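Local coordinates for protein 4-hydroxy-tetrahydrodipicolinate synthase (Thermotoga maritima, PDB 1O5K) that probably condenses pyruvate with aspartate semialdehyde through a Schiff base to make 4-hydroxy-tetrahydrodipicolinate on the way to lysine, at residues V39-L53 with T74-G87. Residues are numbered along the deposited sequence; the frame is centred on the assembly and turned at random.
With CA (calcium ion), chain C.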
loop_
_atom_site.group_PDB
_atom_site.type_symbol
_atom_site.label_atom_id
_atom_site.label_comp_id
_atom_site.label_asym_id
_atom_site.label_seq_id
_atom_site.Cartn_x
_atom_site.Cartn_y
_atom_site.Cartn_z
ATOM N N VAL A 39 24.722 -23.444 -17.919
ATOM C CA VAL A 39 25.887 -23.102 -17.077
ATOM C C VAL A 39 27.026 -22.653 -17.999
ATOM O O VAL A 39 27.615 -21.628 -17.763
ATOM C CB VAL A 39 26.315 -24.265 -16.196
ATOM C CG1 VAL A 39 27.655 -23.983 -15.471
ATOM C CG2 VAL A 39 25.193 -24.597 -15.190
ATOM N N ARG A 40 27.269 -23.379 -19.091
ATOM C CA ARG A 40 28.353 -23.000 -20.002
ATOM C C ARG A 40 28.143 -21.586 -20.613
ATOM O O ARG A 40 29.080 -20.785 -20.702
ATOM C CB ARG A 40 28.563 -24.058 -21.077
ATOM C CG ARG A 40 29.078 -25.373 -20.488
ATOM C CD ARG A 40 29.393 -26.475 -21.537
ATOM N NE ARG A 40 29.726 -27.701 -20.805
ATOM C CZ ARG A 40 30.871 -27.902 -20.143
ATOM N NH1 ARG A 40 31.841 -26.985 -20.154
ATOM N NH2 ARG A 40 31.065 -29.034 -19.471
ATOM N N TYR A 41 26.906 -21.263 -20.951
ATOM C CA TYR A 41 26.539 -19.899 -21.394
ATOM C C TYR A 41 26.841 -18.821 -20.372
ATOM O O TYR A 41 27.287 -17.744 -20.733
ATOM C CB TYR A 41 25.050 -19.926 -21.760
ATOM C CG TYR A 41 24.402 -18.663 -22.306
ATOM C CD1 TYR A 41 24.874 -18.050 -23.462
ATOM C CD2 TYR A 41 23.233 -18.161 -21.729
ATOM C CE1 TYR A 41 24.235 -16.943 -23.987
ATOM C CE2 TYR A 41 22.586 -17.037 -22.263
ATOM C CZ TYR A 41 23.066 -16.446 -23.387
ATOM O OH TYR A 41 22.387 -15.346 -23.916
ATOM N N GLN A 42 26.554 -19.088 -19.095
ATOM C CA GLN A 42 26.893 -18.152 -18.034
ATOM C C GLN A 42 28.421 -17.953 -17.942
ATOM O O GLN A 42 28.911 -16.820 -17.864
ATOM C CB GLN A 42 26.346 -18.657 -16.704
ATOM C CG GLN A 42 24.821 -18.784 -16.735
ATOM C CD GLN A 42 24.137 -17.446 -16.995
ATOM O OE1 GLN A 42 24.438 -16.440 -16.355
ATOM N NE2 GLN A 42 23.228 -17.435 -17.931
ATOM N N LEU A 43 29.145 -19.059 -17.911
ATOM C CA LEU A 43 30.584 -19.059 -17.706
ATOM C C LEU A 43 31.265 -18.322 -18.832
ATOM O O LEU A 43 32.177 -17.528 -18.603
ATOM C CB LEU A 43 31.131 -20.478 -17.644
ATOM C CG LEU A 43 30.878 -21.201 -16.304
ATOM C CD1 LEU A 43 31.164 -22.688 -16.458
ATOM C CD2 LEU A 43 31.686 -20.574 -15.157
ATOM N N GLU A 44 30.788 -18.568 -20.047
ATOM C CA GLU A 44 31.401 -17.998 -21.241
ATOM C C GLU A 44 31.171 -16.490 -21.365
ATOM O O GLU A 44 31.881 -15.802 -22.087
ATOM C CB GLU A 44 30.875 -18.697 -22.499
ATOM N N ASN A 45 30.149 -15.993 -20.704
ATOM C CA ASN A 45 29.784 -14.575 -20.734
ATOM C C ASN A 45 30.169 -13.769 -19.501
ATOM O O ASN A 45 29.669 -12.651 -19.302
ATOM C CB ASN A 45 28.304 -14.467 -21.072
ATOM C CG ASN A 45 28.063 -14.736 -22.521
ATOM O OD1 ASN A 45 28.496 -13.937 -23.372
ATOM N ND2 ASN A 45 27.482 -15.909 -22.838
ATOM N N GLY A 46 31.057 -14.322 -18.663
ATOM C CA GLY A 46 31.692 -13.509 -17.616
ATOM C C GLY A 46 30.969 -13.326 -16.307
ATOM O O GLY A 46 31.340 -12.472 -15.486
ATOM N N VAL A 47 29.933 -14.130 -16.079
ATOM C CA VAL A 47 29.239 -14.136 -14.804
ATOM C C VAL A 47 30.200 -14.540 -13.681
ATOM O O VAL A 47 31.086 -15.363 -13.881
ATOM C CB VAL A 47 27.977 -15.046 -14.969
ATOM C CG1 VAL A 47 27.419 -15.559 -13.713
ATOM C CG2 VAL A 47 26.928 -14.258 -15.759
ATOM N N ASN A 48 30.024 -13.943 -12.503
ATOM C CA ASN A 48 30.978 -14.068 -11.438
ATOM C C ASN A 48 30.590 -15.027 -10.309
ATOM O O ASN A 48 31.398 -15.294 -9.460
ATOM C CB ASN A 48 31.335 -12.694 -10.882
ATOM C CG ASN A 48 32.463 -12.038 -11.730
ATOM O OD1 ASN A 48 33.222 -12.745 -12.381
ATOM N ND2 ASN A 48 32.536 -10.750 -11.742
ATOM N N ALA A 49 29.384 -15.553 -10.360
ATOM C CA ALA A 49 28.860 -16.562 -9.386
ATOM C C ALA A 49 27.611 -17.190 -9.918
ATOM O O ALA A 49 26.960 -16.650 -10.822
ATOM C CB ALA A 49 28.547 -15.922 -8.051
ATOM N N LEU A 50 27.310 -18.395 -9.412
ATOM C CA LEU A 50 26.019 -19.026 -9.673
ATOM C C LEU A 50 25.311 -19.287 -8.356
ATOM O O LEU A 50 25.901 -19.886 -7.420
ATOM C CB LEU A 50 26.121 -20.333 -10.445
ATOM C CG LEU A 50 26.707 -20.311 -11.845
ATOM C CD1 LEU A 50 26.906 -21.705 -12.309
ATOM C CD2 LEU A 50 25.789 -19.592 -12.798
ATOM N N ILE A 51 24.058 -18.864 -8.317
ATOM C CA ILE A 51 23.144 -19.144 -7.236
ATOM C C ILE A 51 22.192 -20.228 -7.740
ATOM O O ILE A 51 21.401 -20.015 -8.675
ATOM C CB ILE A 51 22.389 -17.903 -6.747
ATOM C CG1 ILE A 51 23.328 -16.995 -5.906
ATOM C CG2 ILE A 51 21.219 -18.319 -5.916
ATOM C CD1 ILE A 51 24.418 -16.324 -6.710
ATOM N N VAL A 52 22.312 -21.401 -7.136
ATOM C CA VAL A 52 21.536 -22.577 -7.529
ATOM C C VAL A 52 20.446 -22.809 -6.466
ATOM O O VAL A 52 20.695 -22.659 -5.259
ATOM C CB VAL A 52 22.491 -23.791 -7.598
ATOM C CG1 VAL A 52 21.747 -25.072 -7.857
ATOM C CG2 VAL A 52 23.535 -23.596 -8.732
ATOM N N LEU A 53 19.247 -23.212 -6.893
ATOM C CA LEU A 53 18.146 -23.495 -5.978
ATOM C C LEU A 53 17.684 -22.290 -5.146
ATOM O O LEU A 53 17.336 -22.426 -3.998
ATOM C CB LEU A 53 18.459 -24.712 -5.083
ATOM C CG LEU A 53 18.611 -25.981 -5.930
ATOM C CD1 LEU A 53 19.385 -27.020 -5.126
ATOM C CD2 LEU A 53 17.278 -26.543 -6.401
ATOM N N THR A 74 26.650 -28.805 -10.762
ATOM C CA THR A 74 27.065 -27.420 -10.963
ATOM C C THR A 74 28.536 -27.277 -10.579
ATOM O O THR A 74 29.359 -26.746 -11.344
ATOM C CB THR A 74 26.232 -26.489 -10.107
ATOM O OG1 THR A 74 24.834 -26.716 -10.383
ATOM C CG2 THR A 74 26.542 -25.043 -10.487
ATOM N N LEU A 75 28.880 -27.817 -9.411
ATOM C CA LEU A 75 30.306 -27.779 -8.973
ATOM C C LEU A 75 31.239 -28.458 -9.968
ATOM O O LEU A 75 32.349 -27.964 -10.222
ATOM C CB LEU A 75 30.444 -28.317 -7.560
ATOM C CG LEU A 75 29.800 -27.514 -6.451
ATOM C CD1 LEU A 75 29.510 -28.427 -5.255
ATOM C CD2 LEU A 75 30.695 -26.311 -6.048
ATOM N N GLU A 76 30.818 -29.590 -10.521
ATOM C CA GLU A 76 31.568 -30.314 -11.546
ATOM C C GLU A 76 31.802 -29.500 -12.819
ATOM O O GLU A 76 32.922 -29.401 -13.294
ATOM C CB GLU A 76 30.863 -31.618 -11.916
ATOM C CG GLU A 76 30.967 -32.644 -10.803
ATOM C CD GLU A 76 30.107 -33.877 -11.037
ATOM O OE1 GLU A 76 30.143 -34.786 -10.172
ATOM O OE2 GLU A 76 29.404 -33.940 -12.057
ATOM N N ILE A 77 30.758 -28.882 -13.358
ATOM C CA ILE A 77 30.930 -28.066 -14.579
ATOM C C ILE A 77 31.787 -26.807 -14.406
ATOM O O ILE A 77 32.591 -26.468 -15.257
ATOM C CB ILE A 77 29.564 -27.628 -15.114
ATOM C CG1 ILE A 77 28.757 -28.837 -15.525
ATOM C CG2 ILE A 77 29.759 -26.684 -16.319
ATOM C CD1 ILE A 77 27.273 -28.494 -15.637
ATOM N N VAL A 78 31.624 -26.132 -13.289
ATOM C CA VAL A 78 32.282 -24.832 -13.027
ATOM C C VAL A 78 33.764 -24.961 -12.745
ATOM O O VAL A 78 34.550 -23.976 -12.912
ATOM C CB VAL A 78 31.533 -24.100 -11.864
ATOM C CG1 VAL A 78 32.270 -22.895 -11.349
ATOM C CG2 VAL A 78 30.085 -23.664 -12.321
ATOM N N ASP A 79 34.188 -26.144 -12.311
ATOM C CA ASP A 79 35.632 -26.372 -12.111
ATOM C C ASP A 79 36.297 -25.301 -11.220
ATOM O O ASP A 79 37.463 -24.954 -11.423
ATOM C CB ASP A 79 36.383 -26.388 -13.476
ATOM C CG ASP A 79 36.020 -27.590 -14.370
ATOM O OD1 ASP A 79 35.772 -28.689 -13.842
ATOM O OD2 ASP A 79 36.009 -27.531 -15.624
ATOM N N GLY A 80 35.602 -24.820 -10.200
ATOM C CA GLY A 80 36.217 -23.888 -9.247
ATOM C C GLY A 80 36.486 -22.496 -9.803
ATOM O O GLY A 80 37.094 -21.668 -9.109
ATOM N N LYS A 81 35.958 -22.212 -11.001
ATOM C CA LYS A 81 36.177 -20.943 -11.682
ATOM C C LYS A 81 35.408 -19.772 -11.019
ATOM O O LYS A 81 35.914 -18.654 -10.943
ATOM C CB LYS A 81 35.797 -21.065 -13.144
ATOM C CG LYS A 81 36.648 -22.042 -13.936
ATOM C CD LYS A 81 36.042 -22.265 -15.325
ATOM C CE LYS A 81 37.101 -22.682 -16.376
ATOM N NZ LYS A 81 37.680 -24.034 -16.176
ATOM N N ILE A 82 34.185 -20.029 -10.573
ATOM C CA ILE A 82 33.398 -19.049 -9.812
ATOM C C ILE A 82 32.706 -19.774 -8.699
ATOM O O ILE A 82 32.553 -20.996 -8.777
ATOM C CB ILE A 82 32.367 -18.395 -10.720
ATOM C CG1 ILE A 82 31.438 -19.445 -11.318
ATOM C CG2 ILE A 82 33.072 -17.655 -11.868
ATOM C CD1 ILE A 82 30.339 -18.861 -12.208
ATOM N N PRO A 83 32.293 -19.066 -7.644
ATOM C CA PRO A 83 31.616 -19.748 -6.543
ATOM C C PRO A 83 30.243 -20.223 -6.891
ATOM O O PRO A 83 29.517 -19.574 -7.732
ATOM C CB PRO A 83 31.518 -18.692 -5.464
ATOM C CG PRO A 83 31.674 -17.471 -6.113
ATOM C CD PRO A 83 32.528 -17.652 -7.334
ATOM N N VAL A 84 29.853 -21.322 -6.230
ATOM C CA VAL A 84 28.518 -21.887 -6.363
ATOM C C VAL A 84 27.865 -21.735 -5.003
ATOM O O VAL A 84 28.330 -22.276 -4.001
ATOM C CB VAL A 84 28.567 -23.384 -6.821
ATOM C CG1 VAL A 84 27.175 -24.077 -6.789
ATOM C CG2 VAL A 84 29.159 -23.476 -8.233
ATOM N N ILE A 85 26.822 -20.945 -4.993
ATOM C CA ILE A 85 26.086 -20.564 -3.819
ATOM C C ILE A 85 24.704 -21.246 -3.905
ATOM O O ILE A 85 24.007 -21.081 -4.884
ATOM C CB ILE A 85 25.951 -19.045 -3.769
ATOM C CG1 ILE A 85 27.327 -18.388 -3.697
ATOM C CG2 ILE A 85 25.092 -18.636 -2.559
ATOM C CD1 ILE A 85 27.309 -16.904 -3.747
ATOM N N VAL A 86 24.343 -21.995 -2.872
ATOM C CA VAL A 86 23.169 -22.858 -2.874
ATOM C C VAL A 86 22.088 -22.268 -1.967
ATOM O O VAL A 86 22.356 -21.930 -0.804
ATOM C CB VAL A 86 23.529 -24.234 -2.387
ATOM C CG1 VAL A 86 22.288 -25.132 -2.285
ATOM C CG2 VAL A 86 24.616 -24.834 -3.293
ATOM N N GLY A 87 20.904 -22.083 -2.514
ATOM C CA GLY A 87 19.744 -21.751 -1.714
ATOM C C GLY A 87 19.440 -22.845 -0.686
ATOM O O GLY A 87 19.364 -23.993 -1.036
HETATM CA CA CA C . 34.753 -30.740 -13.805
HETATM O O HOH W 1 33.281 -27.051 -17.712
HETATM O O HOH W 2 34.882 -30.047 -16.036
HETATM O O HOH W 3 35.678 -30.489 -11.128
HETATM O O HOH W 4 33.325 -31.785 -15.334
#
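T74 meets V39-L53 with its methyl: CG2 touches both V52 CG2 and L50 CD1, while OG1 is hydrogen-bonded to Y35 and the L70 carbonyl. One turn on, I77 puts CG2 anti to its backbone N (the CG1 torsion is -63°), which lands it 3.5 Å from V39 CG1 and over one face of the R40 guanidinium. R40 also pairs with E36, and a water links its NH1 to the I77 carbonyl. V78 CG2 touches both V39 CG1 and L50 CD1, 3.7 Å from the latter, in a triangle of methyls. The helix ends at V78, and D79 leaves it with positive phi; E76 O and D79 OD1 each bind calcium at 2.3 Å, and three waters join them. Past the type I' turn V78-K81, I82 reaches back with CD1, which lies 3.7 Å from L43 CD2 and packs on L50 CG. P83 O accepts L50 N at 3.0 Å, opening a parallel ladder. I85 continues it, giving its N to L50 O and taking V52 N on its O, both at 2.8 Å; its side chain runs alongside I51, which neighbours I218, a predicted pyruvate-binding residue. G87 N closes the ladder on V52 O. Strand 49-52, helix 64-78 and strand 84-87 form a beta-alpha-beta unit of the TIM barrel; helix 32-44 packs beside helix 64-78 outside the strands, and strands 16-20 and 110-114 flank the pair.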